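Local coordinates for ferric vibriobactin ABC transporter, periplasmic ferric vibriobactin-binding protein (Vibrio cholerae, PDB 3R5T) that binds ferric vibriobactin in the periplasm and probably delivers it to an ABC transporter for iron uptake, at residues V31-T36 against V116-Q121; S93-D98 against V210-L215; S125-L130 against R142-F147. All blocks are in the same frame, centred on the assembly; numbering follows the deposited sequence.

Contact 1. Residues V31-T36 against V116-Q121; sequences VTVTGT and VDYSDQ. With VBN ((4S,5R)-N-{3-[(2,3-dihydroxybenzoyl)amino]propyl}-2-(2,3-dihydroxyphenyl)-N-[3-({[(4S,5R)-2-(2,3-dihydroxyphenyl)-5-met hyl-4,5-dihydro-1,3-oxazol-4-yl]carbonyl}amino)propyl]-5-methyl-4,5-dihydro-1,3-oxazole-4-carboxamide), chain B; MOH (methanol), chain D.
The phenol OH of Tyr118, whose ring lies against Thr32, is gripped by two charged groups from elsewhere in the chain: OD1 of Asp98 and NH2 of Arg269. Thr32 OG1 is hydrogen-bonded to the other halves of the same pair, Asp98 OD2 and Arg269 NE, so one carboxylate and one guanidinium bridge the two hydroxyls. Between the segments themselves the contact is apolar. Thr32 carries its methyl over the ring face, CG2 standing 3.5 Å from the centroid of the Tyr118 ring and only 8° off its normal, a CH-pi contact; threonine suits the place because it offers a methyl to the ring and a hydroxyl to the polar pair. CG2 trans to the backbone N leaves OG1 on the other branch, beside that N, to meet Asp98 and Arg269. Val33 reaches the ring at its edge, where its CG2 is 3.9 Å from Tyr118 CD2, and the same methyl packs 4.1 Å from CG2 of Val116. Beyond the ring the loop is stiffened by an Asx turn, in which Asp117 OD1 accepts from Ser119 N at 2.9 Å; Ser119 OG adds a second bond of 2.7 Å to the same Asp117 OD1. Asp117 N donates to the oxygen of a methanol, probably from the crystallisation liquor. Helix 31-39 follows strand 26-28 and the 116-121 loop follows edge strand 113-116; their meeting at the end of the parallel sheet forms part of the siderophore pocket, as expected of a Rossmann-like lobe in a periplasmic binding protein.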
loop_
_atom_site.group_PDB
_atom_site.type_symbol
_atom_site.label_atom_id
_atom_site.label_comp_id
_atom_site.label_asym_id
_atom_site.label_seq_id
_atom_site.Cartn_x
_atom_site.Cartn_y
_atom_site.Cartn_z
ATOM N N VAL A 31 2.772 -10.145 1.985
ATOM C CA VAL A 31 3.881 -9.213 1.847
ATOM C C VAL A 31 3.415 -7.747 1.963
ATOM O O VAL A 31 4.124 -6.913 2.523
ATOM C CB VAL A 31 4.661 -9.501 0.526
ATOM C CG1 VAL A 31 3.784 -9.201 -0.705
ATOM C CG2 VAL A 31 5.985 -8.726 0.476
ATOM N N THR A 32 2.219 -7.440 1.471
ATOM C CA THR A 32 1.705 -6.066 1.612
ATOM C C THR A 32 1.610 -5.641 3.069
ATOM O O THR A 32 1.951 -4.524 3.407
ATOM C CB THR A 32 0.318 -5.879 0.966
ATOM O OG1 THR A 32 0.415 -6.173 -0.424
ATOM C CG2 THR A 32 -0.165 -4.437 1.124
ATOM N N VAL A 33 1.161 -6.538 3.940
ATOM C CA VAL A 33 0.900 -6.142 5.314
ATOM C C VAL A 33 2.197 -5.989 6.088
ATOM O O VAL A 33 2.254 -5.256 7.074
ATOM C CB VAL A 33 0.017 -7.169 5.985
ATOM C CG1 VAL A 33 -0.136 -6.870 7.472
ATOM C CG2 VAL A 33 -1.338 -7.185 5.293
ATOM N N THR A 34 3.246 -6.679 5.643
ATOM C CA THR A 34 4.509 -6.674 6.394
ATOM C C THR A 34 5.115 -5.272 6.563
ATOM O O THR A 34 5.672 -4.940 7.615
ATOM C CB THR A 34 5.475 -7.668 5.753
ATOM O OG1 THR A 34 4.872 -8.957 5.824
ATOM C CG2 THR A 34 6.806 -7.702 6.476
ATOM N N GLY A 35 4.996 -4.444 5.531
ATOM C CA GLY A 35 5.476 -3.081 5.628
ATOM C C GLY A 35 4.863 -2.302 6.794
ATOM O O GLY A 35 5.555 -1.548 7.473
ATOM N N THR A 36 3.573 -2.513 7.040
ATOM C CA THR A 36 2.904 -1.803 8.116
ATOM C C THR A 36 3.232 -2.403 9.480
ATOM O O THR A 36 3.362 -1.669 10.471
ATOM C CB THR A 36 1.398 -1.670 7.816
ATOM O OG1 THR A 36 1.255 -0.845 6.648
ATOM C CG2 THR A 36 0.658 -1.002 8.983
ATOM N N VAL A 116 -7.244 -9.172 7.507
ATOM C CA VAL A 116 -7.378 -7.736 7.295
ATOM C C VAL A 116 -7.436 -7.441 5.800
ATOM O O VAL A 116 -6.904 -8.188 4.975
ATOM C CB VAL A 116 -6.205 -6.945 7.945
ATOM C CG1 VAL A 116 -6.214 -7.147 9.459
ATOM C CG2 VAL A 116 -4.854 -7.364 7.343
ATOM N N ASP A 117 -8.118 -6.361 5.447
ATOM C CA ASP A 117 -8.196 -5.928 4.063
ATOM C C ASP A 117 -7.459 -4.607 3.935
ATOM O O ASP A 117 -7.881 -3.592 4.503
ATOM C CB ASP A 117 -9.654 -5.783 3.642
ATOM C CG ASP A 117 -9.811 -5.507 2.153
ATOM O OD1 ASP A 117 -8.786 -5.324 1.457
ATOM O OD2 ASP A 117 -10.973 -5.477 1.699
ATOM N N TYR A 118 -6.344 -4.618 3.218
ATOM C CA TYR A 118 -5.558 -3.412 3.029
ATOM C C TYR A 118 -6.012 -2.601 1.822
ATOM O O TYR A 118 -5.491 -1.511 1.573
ATOM C CB TYR A 118 -4.074 -3.741 2.907
ATOM C CG TYR A 118 -3.752 -4.713 1.789
ATOM C CD1 TYR A 118 -3.927 -4.360 0.452
ATOM C CD2 TYR A 118 -3.240 -5.977 2.069
ATOM C CE1 TYR A 118 -3.615 -5.247 -0.583
ATOM C CE2 TYR A 118 -2.930 -6.867 1.056
ATOM C CZ TYR A 118 -3.108 -6.511 -0.279
ATOM O OH TYR A 118 -2.775 -7.417 -1.276
ATOM N N SER A 119 -6.971 -3.131 1.064
ATOM C CA SER A 119 -7.303 -2.530 -0.227
ATOM C C SER A 119 -8.178 -1.278 -0.155
ATOM O O SER A 119 -8.302 -0.569 -1.141
ATOM C CB SER A 119 -7.947 -3.572 -1.165
ATOM O OG SER A 119 -9.282 -3.897 -0.781
ATOM N N ASP A 120 -8.802 -1.027 0.988
ATOM C CA ASP A 120 -9.723 0.108 1.082
ATOM C C ASP A 120 -9.478 0.956 2.309
ATOM O O ASP A 120 -10.376 1.665 2.783
ATOM C CB ASP A 120 -11.175 -0.362 1.071
ATOM C CG ASP A 120 -11.517 -1.262 2.248
ATOM O OD1 ASP A 120 -12.736 -1.501 2.423
ATOM O OD2 ASP A 120 -10.608 -1.732 2.981
ATOM N N GLN A 121 -8.263 0.896 2.831
ATOM C CA GLN A 121 -7.946 1.801 3.925
ATOM C C GLN A 121 -6.555 2.382 3.757
ATOM O O GLN A 121 -5.731 1.887 3.002
ATOM C CB GLN A 121 -8.160 1.158 5.306
ATOM C CG GLN A 121 -7.399 -0.123 5.506
ATOM C CD GLN A 121 -7.655 -0.799 6.872
ATOM O OE1 GLN A 121 -7.919 -0.138 7.876
ATOM N NE2 GLN A 121 -7.578 -2.124 6.898
HETATM C C VBN B . -1.366 -8.563 -11.230
HETATM N N VBN B . -1.984 -9.045 -8.820
HETATM O O VBN B . -2.485 -8.311 -11.533
HETATM C CA VBN B . -1.034 -9.233 -9.903
HETATM C CB VBN B . -0.962 -10.804 -9.977
HETATM C CAB VBN B . 5.863 -6.072 -7.264
HETATM O OAC VBN B . -1.915 -3.203 -12.459
HETATM O OAD VBN B . 3.554 -9.276 -9.585
HETATM O OAF VBN B . -2.567 -5.347 -6.872
HETATM O OAG VBN B . -6.378 -7.993 -6.171
HETATM O OAH VBN B . -1.927 -8.059 -5.655
HETATM O OAI VBN B . -1.929 -6.041 -9.361
HETATM O OAJ VBN B . -4.033 -7.890 -7.546
HETATM O OAK VBN B . 0.062 -7.466 -7.406
HETATM C CAL VBN B . -3.056 -2.062 -8.594
HETATM C CAM VBN B . -5.928 -11.534 -7.240
HETATM C CAN VBN B . 1.087 -8.522 -3.529
HETATM C CAO VBN B . -3.019 -3.040 -7.544
HETATM C CAP VBN B . -6.492 -10.380 -6.626
HETATM C CAQ VBN B . -0.297 -8.444 -3.898
HETATM C CAR VBN B . -2.716 -2.428 -9.948
HETATM C CAS VBN B . -4.732 -11.446 -7.967
HETATM C CAT VBN B . 2.105 -8.273 -4.485
HETATM C CAU VBN B . -0.684 -6.568 -13.899
HETATM C CAV VBN B . 2.162 -8.292 -12.839
HETATM C CAW VBN B . -1.962 -5.827 -13.471
HETATM C CAX VBN B . 3.618 -8.445 -12.340
HETATM C CAY VBN B . -0.648 -8.064 -13.577
HETATM C CAZ VBN B . 1.088 -8.792 -11.859
HETATM N NBB VBN B . -2.068 -5.462 -12.060
HETATM N NBC VBN B . 3.865 -7.587 -11.183
HETATM N NBD VBN B . 2.563 -6.946 -7.971
HETATM O OBF VBN B . 4.137 -7.702 -6.407
HETATM C CBG VBN B . -2.057 -4.071 -11.671
HETATM C CBH VBN B . 3.776 -8.124 -9.822
HETATM C CBJ VBN B . -2.943 -10.105 -8.989
HETATM C CBK VBN B . -2.639 -4.379 -7.851
HETATM C CBL VBN B . -5.853 -9.132 -6.752
HETATM C CBM VBN B . -0.616 -8.116 -5.214
HETATM C CBN VBN B . -2.323 -4.732 -9.130
HETATM C CBO VBN B . -4.716 -9.063 -7.448
HETATM C CBP VBN B . 0.372 -7.878 -6.131
HETATM C CBQ VBN B . -2.362 -3.709 -10.222
HETATM C CBR VBN B . -4.120 -10.261 -8.058
HETATM C CBS VBN B . 1.786 -7.936 -5.747
HETATM C CBU VBN B . 4.948 -7.244 -7.573
HETATM C CBW VBN B . 2.811 -7.775 -6.833
HETATM C CBX VBN B . 3.824 -7.080 -8.713
HETATM N NBY VBN B . -0.288 -8.420 -12.201
HETATM O OG1 VBN B . -2.326 -11.242 -9.551
HETATM C CG2 VBN B . 0.243 -11.502 -9.367
HETATM C C MOH D . -10.483 -5.347 7.385
HETATM O O MOH D . -9.171 -4.803 7.489
#

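Contact 2. Residues S93-D98 against V210-L215; sequences SMIGAD and VHRDFL. With VBN ((4S,5R)-N-{3-[(2,3-dihydroxybenzoyl)amino]propyl}-2-(2,3-dihydroxyphenyl)-N-[3-({[(4S,5R)-2-(2,3-dihydroxyphenyl)-5-met hyl-4,5-dihydro-1,3-oxazol-4-yl]carbonyl}amino)propyl]-5-methyl-4,5-dihydro-1,3-oxazole-4-carboxamide), chain B.
Ile95 stretches across to the 210-215 segment, overlapping the carbonyl of Val210 and coming near the His211 ring. With CG1 trans to the backbone N (chi1 -180°) and the chain extended beyond it, CD1 of Ile95 arrives 3.6 Å from Val210 O and 4.1 Å from ND1 of His211. The shorter branch serves another neighbour: Ile95 CG2 rests 3.6 Å from NH2 of Arg212, whose charge is paired with Asp117. A branched aliphatic residue suits this place, touching two groups at once and asking for no polar partner. Other residues of both segments line the siderophore pocket. Ala97 N donates an almost straight hydrogen bond of 2.9 Å to VBN OAH, while the edge of the His211 ring brings CE1 to 3.2 Å from VBN OAG. Gly96 has backbone angles at which a CB would press on the preceding carbonyl O; its CA lies 3.4 Å from VBN CBL. One face of Phe214 receives VBN CAL, 3.6 Å above the ring plane. A loop of one lobe and the loop leading into strand 214-217 of the other thus meet in the interlobe cleft of a ligand-bound solute-binding protein of this family.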
loop_
_atom_site.group_PDB
_atom_site.type_symbol
_atom_site.label_atom_id
_atom_site.label_comp_id
_atom_site.label_asym_id
_atom_site.label_seq_id
_atom_site.Cartn_x
_atom_site.Cartn_y
_atom_site.Cartn_z
ATOM N N SER A 93 -4.255 -11.471 4.448
ATOM C CA SER A 93 -4.955 -10.418 3.726
ATOM C C SER A 93 -6.187 -10.956 3.042
ATOM O O SER A 93 -6.251 -12.137 2.674
ATOM C CB SER A 93 -4.036 -9.724 2.721
ATOM O OG SER A 93 -3.657 -10.613 1.696
ATOM N N MET A 94 -7.161 -10.065 2.875
ATOM C CA MET A 94 -8.480 -10.403 2.350
ATOM C C MET A 94 -8.514 -10.577 0.830
ATOM O O MET A 94 -9.205 -11.459 0.309
ATOM C CB MET A 94 -9.445 -9.283 2.750
ATOM C CG MET A 94 -10.892 -9.513 2.382
ATOM S SD MET A 94 -11.601 -10.783 3.434
ATOM C CE MET A 94 -13.344 -10.534 3.122
ATOM N N ILE A 95 -7.784 -9.718 0.124
ATOM C CA ILE A 95 -7.801 -9.709 -1.345
ATOM C C ILE A 95 -6.496 -9.167 -1.903
ATOM O O ILE A 95 -5.931 -8.207 -1.366
ATOM C CB ILE A 95 -8.996 -8.894 -1.898
ATOM C CG1 ILE A 95 -9.009 -8.896 -3.427
ATOM C CG2 ILE A 95 -8.950 -7.460 -1.359
ATOM C CD1 ILE A 95 -10.358 -8.435 -4.028
ATOM N N GLY A 96 -6.026 -9.778 -2.990
ATOM C CA GLY A 96 -4.739 -9.409 -3.570
ATOM C C GLY A 96 -3.964 -10.678 -3.870
ATOM O O GLY A 96 -4.325 -11.760 -3.391
ATOM N N ALA A 97 -2.902 -10.564 -4.656
ATOM C CA ALA A 97 -2.112 -11.757 -4.996
ATOM C C ALA A 97 -1.527 -12.467 -3.764
ATOM O O ALA A 97 -1.225 -13.675 -3.814
ATOM C CB ALA A 97 -0.998 -11.408 -5.992
ATOM N N ASP A 98 -1.361 -11.713 -2.680
ATOM C CA ASP A 98 -0.755 -12.213 -1.437
ATOM C C ASP A 98 -1.785 -12.733 -0.426
ATOM O O ASP A 98 -1.439 -13.050 0.708
ATOM C CB ASP A 98 0.150 -11.139 -0.789
ATOM C CG ASP A 98 -0.581 -9.858 -0.450
ATOM O OD1 ASP A 98 -1.814 -9.806 -0.562
ATOM O OD2 ASP A 98 0.109 -8.897 -0.072
ATOM N N VAL A 210 -14.576 -7.573 -8.249
ATOM C CA VAL A 210 -14.646 -6.253 -7.607
ATOM C C VAL A 210 -13.344 -5.944 -6.880
ATOM O O VAL A 210 -12.803 -6.790 -6.180
ATOM C CB VAL A 210 -15.802 -6.192 -6.598
ATOM C CG1 VAL A 210 -15.789 -4.866 -5.830
ATOM C CG2 VAL A 210 -17.139 -6.407 -7.324
ATOM N N HIS A 211 -12.822 -4.745 -7.105
ATOM C CA HIS A 211 -11.656 -4.252 -6.388
ATOM C C HIS A 211 -11.945 -2.890 -5.788
ATOM O O HIS A 211 -12.563 -2.038 -6.437
ATOM C CB HIS A 211 -10.463 -4.110 -7.324
ATOM C CG HIS A 211 -9.993 -5.398 -7.909
ATOM N ND1 HIS A 211 -9.161 -6.266 -7.232
ATOM C CD2 HIS A 211 -10.202 -5.940 -9.128
ATOM C CE1 HIS A 211 -8.880 -7.294 -8.019
ATOM N NE2 HIS A 211 -9.507 -7.123 -9.169
ATOM N N ARG A 212 -11.463 -2.679 -4.568
ATOM C CA ARG A 212 -11.718 -1.435 -3.850
ATOM C C ARG A 212 -10.552 -0.451 -3.948
ATOM O O ARG A 212 -10.735 0.749 -3.690
ATOM C CB ARG A 212 -12.047 -1.750 -2.394
ATOM C CG ARG A 212 -13.377 -2.481 -2.261
ATOM C CD ARG A 212 -13.655 -2.967 -0.841
ATOM N NE ARG A 212 -12.848 -4.133 -0.490
ATOM C CZ ARG A 212 -13.075 -5.365 -0.938
ATOM N NH1 ARG A 212 -14.081 -5.601 -1.768
ATOM N NH2 ARG A 212 -12.297 -6.365 -0.556
ATOM N N ASP A 213 -9.373 -0.951 -4.319
ATOM C CA ASP A 213 -8.161 -0.129 -4.374
ATOM C C ASP A 213 -7.976 0.580 -5.720
ATOM O O ASP A 213 -7.954 1.819 -5.790
ATOM C CB ASP A 213 -6.898 -0.945 -3.971
ATOM C CG ASP A 213 -6.654 -2.219 -4.814
ATOM O OD1 ASP A 213 -7.586 -2.762 -5.440
ATOM O OD2 ASP A 213 -5.497 -2.691 -4.810
ATOM N N PHE A 214 -7.840 -0.220 -6.776
ATOM C CA PHE A 214 -7.762 0.307 -8.131
ATOM C C PHE A 214 -8.863 -0.323 -8.956
ATOM O O PHE A 214 -9.072 -1.541 -8.891
ATOM C CB PHE A 214 -6.409 -0.034 -8.784
ATOM C CG PHE A 214 -5.254 0.826 -8.318
ATOM C CD1 PHE A 214 -4.634 1.709 -9.185
ATOM C CD2 PHE A 214 -4.795 0.743 -7.012
ATOM C CE1 PHE A 214 -3.564 2.490 -8.752
ATOM C CE2 PHE A 214 -3.731 1.531 -6.577
ATOM C CZ PHE A 214 -3.131 2.414 -7.452
ATOM N N LEU A 215 -9.538 0.490 -9.763
ATOM C CA LEU A 215 -10.533 -0.018 -10.696
ATOM C C LEU A 215 -9.765 -0.577 -11.883
ATOM O O LEU A 215 -8.993 0.152 -12.526
ATOM C CB LEU A 215 -11.473 1.102 -11.178
ATOM C CG LEU A 215 -12.694 0.627 -11.973
ATOM C CD1 LEU A 215 -13.632 -0.157 -11.085
ATOM C CD2 LEU A 215 -13.448 1.805 -12.565
HETATM C C VBN B . -1.366 -8.563 -11.230
HETATM N N VBN B . -1.984 -9.045 -8.820
HETATM O O VBN B . -2.485 -8.311 -11.533
HETATM C CA VBN B . -1.034 -9.233 -9.903
HETATM C CB VBN B . -0.962 -10.804 -9.977
HETATM C CAB VBN B . 5.863 -6.072 -7.264
HETATM O OAC VBN B . -1.915 -3.203 -12.459
HETATM O OAD VBN B . 3.554 -9.276 -9.585
HETATM O OAF VBN B . -2.567 -5.347 -6.872
HETATM O OAG VBN B . -6.378 -7.993 -6.171
HETATM O OAH VBN B . -1.927 -8.059 -5.655
HETATM O OAI VBN B . -1.929 -6.041 -9.361
HETATM O OAJ VBN B . -4.033 -7.890 -7.546
HETATM O OAK VBN B . 0.062 -7.466 -7.406
HETATM C CAL VBN B . -3.056 -2.062 -8.594
HETATM C CAM VBN B . -5.928 -11.534 -7.240
HETATM C CAN VBN B . 1.087 -8.522 -3.529
HETATM C CAO VBN B . -3.019 -3.040 -7.544
HETATM C CAP VBN B . -6.492 -10.380 -6.626
HETATM C CAQ VBN B . -0.297 -8.444 -3.898
HETATM C CAR VBN B . -2.716 -2.428 -9.948
HETATM C CAS VBN B . -4.732 -11.446 -7.967
HETATM C CAT VBN B . 2.105 -8.273 -4.485
HETATM C CAU VBN B . -0.684 -6.568 -13.899
HETATM C CAV VBN B . 2.162 -8.292 -12.839
HETATM C CAW VBN B . -1.962 -5.827 -13.471
HETATM C CAX VBN B . 3.618 -8.445 -12.340
HETATM C CAY VBN B . -0.648 -8.064 -13.577
HETATM C CAZ VBN B . 1.088 -8.792 -11.859
HETATM N NBB VBN B . -2.068 -5.462 -12.060
HETATM N NBC VBN B . 3.865 -7.587 -11.183
HETATM N NBD VBN B . 2.563 -6.946 -7.971
HETATM O OBF VBN B . 4.137 -7.702 -6.407
HETATM C CBG VBN B . -2.057 -4.071 -11.671
HETATM C CBH VBN B . 3.776 -8.124 -9.822
HETATM C CBJ VBN B . -2.943 -10.105 -8.989
HETATM C CBK VBN B . -2.639 -4.379 -7.851
HETATM C CBL VBN B . -5.853 -9.132 -6.752
HETATM C CBM VBN B . -0.616 -8.116 -5.214
HETATM C CBN VBN B . -2.323 -4.732 -9.130
HETATM C CBO VBN B . -4.716 -9.063 -7.448
HETATM C CBP VBN B . 0.372 -7.878 -6.131
HETATM C CBQ VBN B . -2.362 -3.709 -10.222
HETATM C CBR VBN B . -4.120 -10.261 -8.058
HETATM C CBS VBN B . 1.786 -7.936 -5.747
HETATM C CBU VBN B . 4.948 -7.244 -7.573
HETATM C CBW VBN B . 2.811 -7.775 -6.833
HETATM C CBX VBN B . 3.824 -7.080 -8.713
HETATM N NBY VBN B . -0.288 -8.420 -12.201
HETATM O OG1 VBN B . -2.326 -11.242 -9.551
HETATM C CG2 VBN B . 0.243 -11.502 -9.367
#

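Contact 3. Residues S125-L130 against R142-F147; sequences SLAQQL and RTIHNF. With MOH (methanol), chain D.
Ile144 makes all the contact that 142-147 has with 125-130, and does so through its last carbon. CG1 lies opposite the carbonyl carbon across the CA–CB bond (chi1 -67°), and an extended second torsion carries CD1 outward to the facing helix. On the buried side CD1 meets Ala127 CB at 4.3 Å. Alanine is apt there: its small methyl lets the longer isoleucine come up to the helix surface, although the backbones stay well apart, with the CA atoms of Ala127 and Ile144 8.1 Å from each other. Ala127 also touches Thr36 of helix 31-39, so helix 123-134 is packed between that helix and helix 137-155. The outer side is more exposed and less certain: Gln128 has two deposited conformers, and its short approach to CD1 of Ile144 is doubtful. The aliphatic stem of Gln128 crosses the isoleucine at about a right angle, its amide belonging to the solvent-facing margin. Elsewhere on helix 123-134, Gln129 reaches the methanol, whose oxygen donates to Gln129 OE1 at 2.7 Å; the return bond from Gln129 NE2 is weak. OE1 also accepts from Gln121 NE2, which ties the helix to the loop before it. Flanking residues add further contacts between helices 123-134 and 137-155: Phe147 meets Trp123 edge-to-face, and Thr143, its OG1 bonded back to Gln139 O, packs on the same tryptophan. With no hydrogen bond or ion pair between the two segments, their association rests on dispersion: a nondirectional, apolar contact that burial of one methyl end holds, without polar bonds to fix its register.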
loop_
_atom_site.group_PDB
_atom_site.type_symbol
_atom_site.label_atom_id
_atom_site.label_comp_id
_atom_site.label_asym_id
_atom_site.label_seq_id
_atom_site.Cartn_x
_atom_site.Cartn_y
_atom_site.Cartn_z
ATOM N N SER A 125 -4.817 3.531 8.834
ATOM C CA SER A 125 -5.949 2.751 9.319
ATOM C C SER A 125 -5.550 1.287 9.512
ATOM O O SER A 125 -5.932 0.638 10.490
ATOM C CB SER A 125 -7.118 2.876 8.344
ATOM O OG SER A 125 -8.225 2.098 8.760
ATOM N N LEU A 126 -4.775 0.759 8.572
ATOM C CA LEU A 126 -4.284 -0.598 8.706
ATOM C C LEU A 126 -3.354 -0.686 9.927
ATOM O O LEU A 126 -3.427 -1.640 10.692
ATOM C CB LEU A 126 -3.550 -0.992 7.436
ATOM C CG LEU A 126 -2.970 -2.407 7.421
ATOM C CD1 LEU A 126 -4.092 -3.436 7.458
ATOM C CD2 LEU A 126 -2.063 -2.633 6.200
ATOM N N ALA A 127 -2.483 0.304 10.104
ATOM C CA ALA A 127 -1.599 0.310 11.282
ATOM C C ALA A 127 -2.397 0.305 12.589
ATOM O O ALA A 127 -2.048 -0.376 13.553
ATOM C CB ALA A 127 -0.668 1.497 11.240
ATOM N N GLN A 128 -3.453 1.114 12.646
ATOM C CA GLN A 128 -4.312 1.148 13.822
ATOM C C GLN A 128 -4.962 -0.210 14.078
ATOM O O GLN A 128 -5.024 -0.683 15.219
ATOM C CB GLN A 128 -5.374 2.230 13.664
ATOM C CG GLN A 128 -4.809 3.624 13.627
ATOM C CD GLN A 128 -5.890 4.673 13.673
ATOM O OE1 GLN A 128 -6.122 5.385 12.694
ATOM N NE2 GLN A 128 -6.579 4.761 14.810
ATOM N N GLN A 129 -5.437 -0.839 13.006
ATOM C CA GLN A 129 -6.089 -2.125 13.125
ATOM C C GLN A 129 -5.094 -3.141 13.692
ATOM O O GLN A 129 -5.421 -3.912 14.608
ATOM C CB GLN A 129 -6.592 -2.556 11.757
ATOM C CG GLN A 129 -7.282 -3.886 11.767
ATOM C CD GLN A 129 -7.996 -4.136 10.472
ATOM O OE1 GLN A 129 -7.493 -3.802 9.394
ATOM N NE2 GLN A 129 -9.178 -4.733 10.562
ATOM N N LEU A 130 -3.879 -3.138 13.156
ATOM C CA LEU A 130 -2.832 -4.052 13.611
ATOM C C LEU A 130 -2.335 -3.692 15.006
ATOM O O LEU A 130 -1.958 -4.582 15.774
ATOM C CB LEU A 130 -1.673 -4.082 12.617
ATOM C CG LEU A 130 -2.070 -4.652 11.256
ATOM C CD1 LEU A 130 -0.927 -4.484 10.248
ATOM C CD2 LEU A 130 -2.532 -6.108 11.375
ATOM N N ARG A 142 1.528 6.970 17.875
ATOM C CA ARG A 142 2.669 7.875 17.774
ATOM C C ARG A 142 3.155 7.974 16.332
ATOM O O ARG A 142 3.385 9.065 15.807
ATOM C CB ARG A 142 3.802 7.384 18.671
ATOM C CG ARG A 142 5.097 8.165 18.544
ATOM C CD ARG A 142 6.000 7.950 19.750
ATOM N NE ARG A 142 6.269 6.540 20.027
ATOM C CZ ARG A 142 5.747 5.860 21.045
ATOM N NH1 ARG A 142 4.917 6.455 21.891
ATOM N NH2 ARG A 142 6.057 4.581 21.218
ATOM N N THR A 143 3.333 6.815 15.711
ATOM C CA THR A 143 3.788 6.762 14.315
ATOM C C THR A 143 2.856 7.527 13.370
ATOM O O THR A 143 3.303 8.318 12.523
ATOM C CB THR A 143 3.931 5.305 13.859
ATOM O OG1 THR A 143 4.892 4.643 14.688
ATOM C CG2 THR A 143 4.395 5.227 12.397
ATOM N N ILE A 144 1.561 7.286 13.517
ATOM C CA ILE A 144 0.552 7.948 12.702
ATOM C C ILE A 144 0.543 9.451 12.960
ATOM O O ILE A 144 0.527 10.257 12.028
ATOM C CB ILE A 144 -0.846 7.340 12.972
ATOM C CG1 ILE A 144 -0.880 5.895 12.462
ATOM C CG2 ILE A 144 -1.956 8.170 12.338
ATOM C CD1 ILE A 144 -2.034 5.132 13.044
ATOM N N HIS A 145 0.580 9.833 14.232
ATOM C CA HIS A 145 0.548 11.239 14.564
ATOM C C HIS A 145 1.764 11.986 14.002
ATOM O O HIS A 145 1.640 13.105 13.471
ATOM C CB HIS A 145 0.475 11.416 16.079
ATOM C CG HIS A 145 0.753 12.811 16.520
ATOM N ND1 HIS A 145 -0.208 13.799 16.486
ATOM C CD2 HIS A 145 1.892 13.402 16.948
ATOM C CE1 HIS A 145 0.321 14.934 16.910
ATOM N NE2 HIS A 145 1.593 14.719 17.199
ATOM N N ASN A 146 2.944 11.375 14.109
ATOM C CA ASN A 146 4.143 12.035 13.603
ATOM C C ASN A 146 4.074 12.214 12.092
ATOM O O ASN A 146 4.504 13.244 11.560
ATOM C CB ASN A 146 5.403 11.246 13.956
ATOM C CG ASN A 146 5.750 11.313 15.428
ATOM O OD1 ASN A 146 5.273 12.176 16.159
ATOM N ND2 ASN A 146 6.598 10.391 15.864
ATOM N N PHE A 147 3.540 11.212 11.397
ATOM C CA PHE A 147 3.474 11.268 9.948
ATOM C C PHE A 147 2.502 12.350 9.523
ATOM O O PHE A 147 2.748 13.082 8.561
ATOM C CB PHE A 147 3.041 9.916 9.392
ATOM C CG PHE A 147 3.085 9.843 7.893
ATOM C CD1 PHE A 147 4.273 9.571 7.232
ATOM C CD2 PHE A 147 1.934 10.046 7.149
ATOM C CE1 PHE A 147 4.301 9.513 5.842
ATOM C CE2 PHE A 147 1.960 9.981 5.770
ATOM C CZ PHE A 147 3.138 9.717 5.126
HETATM C C MOH D . -10.483 -5.347 7.385
HETATM O O MOH D . -9.171 -4.803 7.489
#

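Contacts 1 and 2 have centres about 10 Å apart and are joined directly: Tyr118 OH lies 2.7 Å from Asp98 OD1, a probable hydrogen bond, and Asp117 OD2 forms a 2.8 Å salt bridge with Arg212 NH2, linking the two lobes. Both contacts touch vibriobactin, and the side chains of Tyr118 and His211 lie about 6 and 7 Å from the ferric ion. Contact 3 stands behind contact 1, their centres about 12 Å apart, connected by Gln121 NE2 to Gln129 OE1 at 3.0 Å. It does not touch contact 2, whose centre is about 21 Å away, so of the three, contact 1 is the one that touches both others.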